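Local coordinates for YrrB protein (Bacillus subtilis, PDB 2Q7F) that probably mediates interactions in complexes of RNA sulfuration components, RNA processing components and aminoacyl-tRNA synthetases, as a monomeric tetratricopeptide-repeat protein, at residues M174-L179 with A204-R209. Sequence-based numbering, arbitrary orientation.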
# COMPACT_ATOMS: atom_id res chain seq x y z
N MET A 174 -8.77 -1.34 -18.07
CA MET A 174 -10.09 -1.29 -17.45
C MET A 174 -10.35 0.15 -17.00
O MET A 174 -10.18 0.48 -15.83
CB MET A 174 -10.14 -2.25 -16.25
CG MET A 174 -9.88 -3.73 -16.58
SD MET A 174 -9.46 -4.78 -15.15
CE MET A 174 -11.08 -5.09 -14.43
N LEU A 175 -10.78 0.99 -17.94
CA LEU A 175 -10.82 2.45 -17.76
C LEU A 175 -12.09 2.98 -17.12
O LEU A 175 -12.06 4.02 -16.46
CB LEU A 175 -10.60 3.17 -19.09
CG LEU A 175 -9.22 3.01 -19.73
CD1 LEU A 175 -9.33 3.11 -21.25
CD2 LEU A 175 -8.20 4.02 -19.18
N ASP A 176 -13.21 2.30 -17.32
CA ASP A 176 -14.49 2.79 -16.82
C ASP A 176 -14.65 2.48 -15.34
O ASP A 176 -15.15 3.30 -14.57
CB ASP A 176 -15.64 2.21 -17.65
CG ASP A 176 -15.36 2.28 -19.13
OD1 ASP A 176 -14.57 1.44 -19.62
OD2 ASP A 176 -15.89 3.18 -19.81
N GLU A 177 -14.19 1.29 -14.96
CA GLU A 177 -14.12 0.89 -13.56
C GLU A 177 -13.10 1.73 -12.78
O GLU A 177 -13.21 1.87 -11.55
CB GLU A 177 -13.82 -0.61 -13.44
CG GLU A 177 -12.92 -1.17 -14.54
CD GLU A 177 -13.66 -1.41 -15.86
OE1 GLU A 177 -14.56 -2.27 -15.89
OE2 GLU A 177 -13.34 -0.74 -16.86
N ALA A 178 -12.12 2.28 -13.49
CA ALA A 178 -11.17 3.22 -12.89
C ALA A 178 -11.91 4.47 -12.46
O ALA A 178 -11.78 4.92 -11.32
CB ALA A 178 -10.05 3.56 -13.86
N LEU A 179 -12.70 5.01 -13.39
CA LEU A 179 -13.54 6.18 -13.13
C LEU A 179 -14.56 5.92 -12.02
O LEU A 179 -14.82 6.79 -11.20
CB LEU A 179 -14.25 6.62 -14.41
CG LEU A 179 -13.33 7.11 -15.53
CD1 LEU A 179 -14.05 7.00 -16.85
CD2 LEU A 179 -12.82 8.54 -15.29
N ALA A 204 -8.98 11.00 -21.28
CA ALA A 204 -8.13 11.19 -22.46
C ALA A 204 -7.92 9.90 -23.26
O ALA A 204 -7.98 9.90 -24.50
CB ALA A 204 -6.79 11.79 -22.05
N TYR A 205 -7.70 8.79 -22.55
CA TYR A 205 -7.55 7.47 -23.16
C TYR A 205 -8.88 6.91 -23.63
O TYR A 205 -8.92 5.95 -24.41
CB TYR A 205 -6.87 6.52 -22.17
CG TYR A 205 -5.37 6.67 -22.09
CD1 TYR A 205 -4.78 7.77 -21.45
CD2 TYR A 205 -4.52 5.71 -22.65
CE1 TYR A 205 -3.40 7.91 -21.39
CE2 TYR A 205 -3.14 5.83 -22.58
CZ TYR A 205 -2.59 6.94 -21.95
OH TYR A 205 -1.22 7.07 -21.88
N LYS A 206 -9.98 7.50 -23.14
CA LYS A 206 -11.33 7.17 -23.61
C LYS A 206 -11.71 8.00 -24.85
O LYS A 206 -12.79 7.82 -25.42
CB LYS A 206 -12.35 7.42 -22.50
CG LYS A 206 -12.44 6.32 -21.46
CD LYS A 206 -13.46 6.66 -20.38
CE LYS A 206 -14.89 6.73 -20.92
NZ LYS A 206 -15.42 5.40 -21.32
N GLU A 207 -10.80 8.89 -25.25
CA GLU A 207 -10.96 9.78 -26.41
C GLU A 207 -12.13 10.76 -26.24
O GLU A 207 -13.12 10.69 -26.96
CB GLU A 207 -11.09 8.99 -27.72
CG GLU A 207 -10.10 7.84 -27.84
CD GLU A 207 -9.50 7.72 -29.21
OE1 GLU A 207 -10.23 7.87 -30.22
OE2 GLU A 207 -8.27 7.46 -29.28
N ASN A 208 -11.97 11.67 -25.28
CA ASN A 208 -13.02 12.61 -24.90
C ASN A 208 -12.43 13.89 -24.30
O ASN A 208 -12.10 13.92 -23.11
CB ASN A 208 -14.00 11.94 -23.93
CG ASN A 208 -15.07 12.89 -23.41
OD1 ASN A 208 -15.42 12.85 -22.23
ND2 ASN A 208 -15.59 13.74 -24.28
N ARG A 209 -12.29 14.93 -25.12
CA ARG A 209 -11.77 16.21 -24.64
C ARG A 209 -12.82 17.15 -24.04
O ARG A 209 -12.59 18.36 -23.96
CB ARG A 209 -11.72 17.26 -25.76
CG ARG A 209 -10.37 17.40 -26.47
CD ARG A 209 -10.43 16.91 -27.91
NE ARG A 209 -11.20 17.80 -28.78
CZ ARG A 209 -11.62 17.49 -30.01
NH1 ARG A 209 -11.34 16.30 -30.54
NH2 ARG A 209 -12.32 18.37 -30.72
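Two neighbouring tetratricopeptide repeats, TPR 5 and TPR 6, meet here at the surface, where Lys-206 reaches across to Leu-179 and Asp-176. The lysine sits just past the end of helix 193-205. Its side chain is bent at its last two torsions, with chi4 at 69°, which carries the ammonium group to the carboxylate. Lys-206 NZ forms a salt bridge with Asp-176 OD2 at 2.7 Å. The nitrogen comes to the syn side of that oxygen, but 31° out of the carboxylate plane. On the way, the aliphatic part of the lysine passes obliquely over Leu-179, and Lys-206 CD lies 3.6 Å from Leu-179 CD1. Lys-206 thus pairs with Asp-176 through its ammonium group and packs on Leu-179 through its methylenes. In the TPR fold, antiparallel helix pairs stack one repeat on the next. This contact joins segment 174-179, on helix 176-188 of TPR 5, to the turn that leads from helix 193-205 to helix 211-222 in TPR 6. Leu-175 points toward this turn and crosses Tyr-205 at about a right angle. Leu-175 CD2 lies 4.1 Å from Tyr-205 CB, while the phenol ring leads away. Leu-175 and Leu-179 also touch Thr-202 of helix 193-205.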